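Side-chain contacts in Serine/threonine-protein kinase Tel1 (Chaetomium thermophilum, PDB 6SKY), which probably phosphorylates serine and threonine residues followed by glutamine to activate checkpoint signalling in response to DNA damage: residues Ala2627-Leu2632 with Asp2826-Glu2831; Ile2749-His2754 with Asn2921-Gln2926. All coordinates share one frame; numbering follows the deposited sequence.

Contact 1: Ala2627-Leu2632 with Asp2826-Glu2831; sequences AAVSEL and DALREE
L2828 of helix 2816-2828 reaches V2629 on helix 2616-2632 with one methyl: its CD2 lies 3.7 Å from V2629 CG1, and the two side chains cross at about a right angle. With CG1 anti to the backbone N and beside the carbonyl carbon (chi1 -178°), it is this branch of V2629 that reaches L2828. Around the pair, I2835 of helix 2832-2843 packs on L2828, while L2752 and V2755 of helix 2732-2755 close in on V2629 and L2828 respectively; both side chains are buried among apolar neighbours.

From L2828 a type I beta turn runs to E2831, closed by the bond from E2831 N to L2828 O (3.0 Å). This is the linker between two helices of the PI3/PI4-kinase fold. It is set against helix 2616-2632, which follows strand 2604-2611 with the nucleotide-pocket residue K2610 and probably corresponds to helix C of protein kinases.

E2831 takes the N-cap position of helix 2832-2843. A bend at chi2 (-83°) brings the carboxylate beside L2632, where OE1 comes to 4.0 Å from L2632 CD2 in a van der Waals contact. The charged end has its polar partners nearby: OE2 is hydrogen-bonded to H2636 NE2, just beyond the helix end, and OE1 makes a weak bond with S2834 OG.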
loop_
_atom_site.group_PDB
_atom_site.type_symbol
_atom_site.label_atom_id
_atom_site.label_comp_id
_atom_site.label_asym_id
_atom_site.label_seq_id
_atom_site.Cartn_x
_atom_site.Cartn_y
_atom_site.Cartn_z
ATOM N N ALA A 2627 -1.699 31.790 -2.586
ATOM C CA ALA A 2627 -0.309 31.802 -2.153
ATOM C C ALA A 2627 -0.092 30.896 -0.948
ATOM O O ALA A 2627 0.936 30.219 -0.850
ATOM C CB ALA A 2627 0.124 33.228 -1.843
ATOM N N ALA A 2628 -1.056 30.848 -0.029
ATOM C CA ALA A 2628 -0.908 29.979 1.136
ATOM C C ALA A 2628 -0.926 28.504 0.751
ATOM O O ALA A 2628 -0.118 27.711 1.254
ATOM C CB ALA A 2628 -2.001 30.283 2.151
ATOM N N VAL A 2629 -1.824 28.109 -0.148
ATOM C CA VAL A 2629 -1.847 26.708 -0.565
ATOM C C VAL A 2629 -0.579 26.345 -1.341
ATOM O O VAL A 2629 -0.007 25.256 -1.165
ATOM C CB VAL A 2629 -3.120 26.414 -1.371
ATOM C CG1 VAL A 2629 -3.164 24.972 -1.765
ATOM C CG2 VAL A 2629 -4.335 26.752 -0.559
ATOM N N SER A 2630 -0.101 27.244 -2.197
ATOM C CA SER A 2630 1.148 26.963 -2.890
ATOM C C SER A 2630 2.319 26.861 -1.926
ATOM O O SER A 2630 3.270 26.123 -2.190
ATOM C CB SER A 2630 1.414 28.028 -3.939
ATOM O OG SER A 2630 0.332 28.084 -4.836
ATOM N N GLU A 2631 2.286 27.598 -0.820
ATOM C CA GLU A 2631 3.309 27.401 0.199
ATOM C C GLU A 2631 3.189 26.036 0.849
ATOM O O GLU A 2631 4.198 25.450 1.247
ATOM C CB GLU A 2631 3.222 28.489 1.262
ATOM C CG GLU A 2631 3.806 29.810 0.848
ATOM C CD GLU A 2631 5.316 29.785 0.813
ATOM O OE1 GLU A 2631 5.907 28.837 1.369
ATOM O OE2 GLU A 2631 5.917 30.713 0.232
ATOM N N LEU A 2632 1.966 25.532 1.002
ATOM C CA LEU A 2632 1.802 24.159 1.474
ATOM C C LEU A 2632 2.484 23.168 0.550
ATOM O O LEU A 2632 2.986 22.139 1.004
ATOM C CB LEU A 2632 0.329 23.790 1.581
ATOM C CG LEU A 2632 -0.516 24.454 2.648
ATOM C CD1 LEU A 2632 -1.901 23.897 2.560
ATOM C CD2 LEU A 2632 0.083 24.198 3.989
ATOM N N ASP A 2826 -1.855 14.704 -5.366
ATOM C CA ASP A 2826 -1.491 13.825 -4.273
ATOM C C ASP A 2826 -0.972 14.609 -3.082
ATOM O O ASP A 2826 -1.277 14.271 -1.937
ATOM C CB ASP A 2826 -0.447 12.830 -4.751
ATOM C CG ASP A 2826 -0.227 11.716 -3.776
ATOM O OD1 ASP A 2826 -1.054 11.557 -2.855
ATOM O OD2 ASP A 2826 0.777 10.992 -3.927
ATOM N N ALA A 2827 -0.181 15.654 -3.321
ATOM C CA ALA A 2827 0.272 16.484 -2.212
ATOM C C ALA A 2827 -0.857 17.318 -1.631
ATOM O O ALA A 2827 -0.829 17.645 -0.446
ATOM C CB ALA A 2827 1.409 17.392 -2.659
ATOM N N LEU A 2828 -1.845 17.684 -2.440
ATOM C CA LEU A 2828 -2.941 18.496 -1.929
ATOM C C LEU A 2828 -3.860 17.689 -1.035
ATOM O O LEU A 2828 -4.284 18.173 0.015
ATOM C CB LEU A 2828 -3.741 19.111 -3.071
ATOM C CG LEU A 2828 -3.205 20.383 -3.706
ATOM C CD1 LEU A 2828 -4.180 20.908 -4.720
ATOM C CD2 LEU A 2828 -2.929 21.413 -2.650
ATOM N N ARG A 2829 -4.205 16.471 -1.432
ATOM C CA ARG A 2829 -5.094 15.705 -0.572
ATOM C C ARG A 2829 -4.378 15.088 0.618
ATOM O O ARG A 2829 -5.031 14.457 1.446
ATOM C CB ARG A 2829 -5.833 14.627 -1.366
ATOM C CG ARG A 2829 -4.968 13.762 -2.190
ATOM C CD ARG A 2829 -5.620 12.445 -2.499
ATOM N NE ARG A 2829 -6.702 12.543 -3.462
ATOM C CZ ARG A 2829 -7.246 11.487 -4.051
ATOM N NH1 ARG A 2829 -8.231 11.637 -4.916
ATOM N NH2 ARG A 2829 -6.794 10.281 -3.769
ATOM N N GLU A 2830 -3.069 15.265 0.737
ATOM C CA GLU A 2830 -2.342 14.953 1.957
ATOM C C GLU A 2830 -2.166 16.164 2.854
ATOM O O GLU A 2830 -1.497 16.064 3.881
ATOM C CB GLU A 2830 -0.978 14.358 1.623
ATOM C CG GLU A 2830 -1.024 12.869 1.389
ATOM C CD GLU A 2830 0.035 12.389 0.422
ATOM O OE1 GLU A 2830 1.026 13.117 0.207
ATOM O OE2 GLU A 2830 -0.129 11.280 -0.130
ATOM N N GLU A 2831 -2.740 17.303 2.481
ATOM C CA GLU A 2831 -2.720 18.529 3.262
ATOM C C GLU A 2831 -4.126 19.065 3.444
ATOM O O GLU A 2831 -4.318 20.269 3.557
ATOM C CB GLU A 2831 -1.856 19.596 2.599
ATOM C CG GLU A 2831 -0.432 19.208 2.374
ATOM C CD GLU A 2831 0.422 19.416 3.595
ATOM O OE1 GLU A 2831 0.044 20.238 4.449
ATOM O OE2 GLU A 2831 1.475 18.757 3.704
#

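Contact 2: Ile2749-His2754 with Asn2921-Gln2926; sequences ISMLGH and NDLINQ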
loop_
_atom_site.group_PDB
_atom_site.type_symbol
_atom_site.label_atom_id
_atom_site.label_comp_id
_atom_site.label_asym_id
_atom_site.label_seq_id
_atom_site.Cartn_x
_atom_site.Cartn_y
_atom_site.Cartn_z
ATOM N N ILE A 2749 -1.263 24.988 -11.585
ATOM C CA ILE A 2749 -2.412 25.876 -11.472
ATOM C C ILE A 2749 -3.691 25.169 -11.880
ATOM O O ILE A 2749 -4.761 25.492 -11.374
ATOM C CB ILE A 2749 -2.202 27.166 -12.279
ATOM C CG1 ILE A 2749 -3.178 28.239 -11.811
ATOM C CG2 ILE A 2749 -2.407 26.915 -13.747
ATOM C CD1 ILE A 2749 -3.091 28.561 -10.367
ATOM N N SER A 2750 -3.615 24.166 -12.749
ATOM C CA SER A 2750 -4.812 23.425 -13.118
ATOM C C SER A 2750 -5.353 22.632 -11.939
ATOM O O SER A 2750 -6.550 22.687 -11.640
ATOM C CB SER A 2750 -4.502 22.511 -14.295
ATOM O OG SER A 2750 -4.245 23.271 -15.453
ATOM N N MET A 2751 -4.486 21.903 -11.240
ATOM C CA MET A 2751 -4.954 21.153 -10.077
ATOM C C MET A 2751 -5.423 22.081 -8.969
ATOM O O MET A 2751 -6.482 21.865 -8.371
ATOM C CB MET A 2751 -3.863 20.225 -9.560
ATOM C CG MET A 2751 -3.726 18.946 -10.338
ATOM S SD MET A 2751 -5.281 18.088 -10.563
ATOM C CE MET A 2751 -5.589 18.387 -12.292
ATOM N N LEU A 2752 -4.650 23.123 -8.682
ATOM C CA LEU A 2752 -5.001 24.019 -7.589
ATOM C C LEU A 2752 -6.290 24.772 -7.870
ATOM O O LEU A 2752 -7.062 25.037 -6.949
ATOM C CB LEU A 2752 -3.858 24.988 -7.344
ATOM C CG LEU A 2752 -3.330 25.040 -5.926
ATOM C CD1 LEU A 2752 -1.878 25.396 -5.949
ATOM C CD2 LEU A 2752 -4.108 26.067 -5.173
ATOM N N GLY A 2753 -6.544 25.130 -9.126
ATOM C CA GLY A 2753 -7.776 25.797 -9.464
ATOM C C GLY A 2753 -8.960 24.883 -9.617
ATOM O O GLY A 2753 -10.094 25.352 -9.548
ATOM N N HIS A 2754 -8.738 23.594 -9.853
ATOM C CA HIS A 2754 -9.830 22.643 -9.712
ATOM C C HIS A 2754 -10.240 22.505 -8.252
ATOM O O HIS A 2754 -11.427 22.559 -7.924
ATOM C CB HIS A 2754 -9.431 21.289 -10.287
ATOM C CG HIS A 2754 -10.296 20.161 -9.825
ATOM N ND1 HIS A 2754 -11.622 20.050 -10.174
ATOM C CD2 HIS A 2754 -10.025 19.100 -9.030
ATOM C CE1 HIS A 2754 -12.130 18.967 -9.618
ATOM N NE2 HIS A 2754 -11.182 18.375 -8.917
ATOM N N ASN A 2921 -7.396 11.374 -14.607
ATOM C CA ASN A 2921 -7.938 10.926 -15.884
ATOM C C ASN A 2921 -9.303 11.534 -16.140
ATOM O O ASN A 2921 -9.578 12.028 -17.235
ATOM C CB ASN A 2921 -8.035 9.406 -15.924
ATOM C CG ASN A 2921 -6.709 8.744 -16.092
ATOM O OD1 ASN A 2921 -5.674 9.385 -16.015
ATOM N ND2 ASN A 2921 -6.725 7.445 -16.309
ATOM N N ASP A 2922 -10.175 11.504 -15.136
ATOM C CA ASP A 2922 -11.509 12.062 -15.318
ATOM C C ASP A 2922 -11.458 13.566 -15.552
ATOM O O ASP A 2922 -12.200 14.100 -16.385
ATOM C CB ASP A 2922 -12.372 11.736 -14.109
ATOM C CG ASP A 2922 -13.794 11.392 -14.488
ATOM O OD1 ASP A 2922 -14.063 11.213 -15.696
ATOM O OD2 ASP A 2922 -14.650 11.299 -13.583
ATOM N N LEU A 2923 -10.575 14.265 -14.837
ATOM C CA LEU A 2923 -10.463 15.710 -15.001
ATOM C C LEU A 2923 -9.977 16.078 -16.392
ATOM O O LEU A 2923 -10.508 16.996 -17.018
ATOM C CB LEU A 2923 -9.529 16.287 -13.949
ATOM C CG LEU A 2923 -10.045 16.319 -12.524
ATOM C CD1 LEU A 2923 -8.965 16.808 -11.621
ATOM C CD2 LEU A 2923 -11.241 17.201 -12.457
ATOM N N ILE A 2924 -8.950 15.389 -16.889
ATOM C CA ILE A 2924 -8.442 15.700 -18.217
ATOM C C ILE A 2924 -9.424 15.259 -19.287
ATOM O O ILE A 2924 -9.450 15.824 -20.380
ATOM C CB ILE A 2924 -7.051 15.072 -18.418
ATOM C CG1 ILE A 2924 -6.075 15.605 -17.384
ATOM C CG2 ILE A 2924 -6.507 15.387 -19.772
ATOM C CD1 ILE A 2924 -4.672 15.187 -17.609
ATOM N N ASN A 2925 -10.263 14.265 -19.005
ATOM C CA ASN A 2925 -11.298 13.908 -19.966
ATOM C C ASN A 2925 -12.352 14.993 -20.069
ATOM O O ASN A 2925 -12.782 15.340 -21.170
ATOM C CB ASN A 2925 -11.959 12.590 -19.584
ATOM C CG ASN A 2925 -11.191 11.393 -20.062
ATOM O OD1 ASN A 2925 -11.146 10.373 -19.388
ATOM N ND2 ASN A 2925 -10.583 11.505 -21.228
ATOM N N GLN A 2926 -12.802 15.525 -18.938
ATOM C CA GLN A 2926 -13.861 16.520 -19.009
ATOM C C GLN A 2926 -13.350 17.917 -19.312
ATOM O O GLN A 2926 -14.152 18.784 -19.656
ATOM C CB GLN A 2926 -14.685 16.529 -17.723
ATOM C CG GLN A 2926 -13.922 16.831 -16.479
ATOM C CD GLN A 2926 -14.801 16.820 -15.250
ATOM O OE1 GLN A 2926 -15.343 17.849 -14.855
ATOM N NE2 GLN A 2926 -14.943 15.657 -14.635
#
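This is a small, buried apolar contact between two helices, in which L2923 of the FATC domain, a C-terminal element characteristic of the PIKK family, packs against M2751 and H2754 of the kinase domain. Its two sides are helix 2916-2927 and helix 2732-2755, the latter leading into the loop that carries the ligand-pocket histidines H2762 and H2764 and the magnesium ligand N2765, although the contact itself lies away from those sites. Both methyls of L2923 meet the imidazole of H2754. CD2 sits over one face, near CE1 and ND1, 3.6 Å from the ring centroid and 18° off the ring normal, a CH-pi contact; CD1 touches both the CD2 side of the ring, 3.6 Å from H2754 CD2, and M2751. The imidazole is carried out to the leucine by an extended first torsion, with CG opposite the backbone N (chi1 162°). Replacing H2754 by alanine would remove the imidazole, and both methyls of L2923 would probably lose the surface they rest on, opening a gap between the two helices.

The backbone O of H2754 also accepts a hydrogen bond from K2909 NZ, a second link to the C-terminal part of the chain. Beyond L2923, helix 2916-2927 faces the second subunit, where D2922 forms a salt bridge with R2260 of that subunit and N2921 ND2 bonds to the backbone O of its A2259. The FATC helix is thus held between its own kinase domain and the dimer partner.

M2751 completes the grip on the leucine. Its side chain, lined also by F2798, C2821 and T2824, bends at chi2 and chi3 and approaches obliquely, placing its terminal methyl CE 3.8 Å from L2923 CD1.

In the fold
The centres of contact 1 and contact 2 lie about 15 Å apart, and their segments alternate along the chain: 2627-2632, 2749-2754, 2826-2831, then 2921-2926. Helix 2732-2755 joins them. From the segment of contact 2, L2752 sends CD2 to V2629 CG1 and CD1 to S2630 OG, each at 3.7 Å, while the methyl end of M2751 reaches the FATC helix. Helix 2816-2828 also serves both, since its C2821 and T2824 touch M2751 and its L2828 takes part in contact 1. The kinase helices and the FATC helix therefore pack against one another in turn, which ties the C-terminal FATC element into the kinase domain at a distance from the nucleotide.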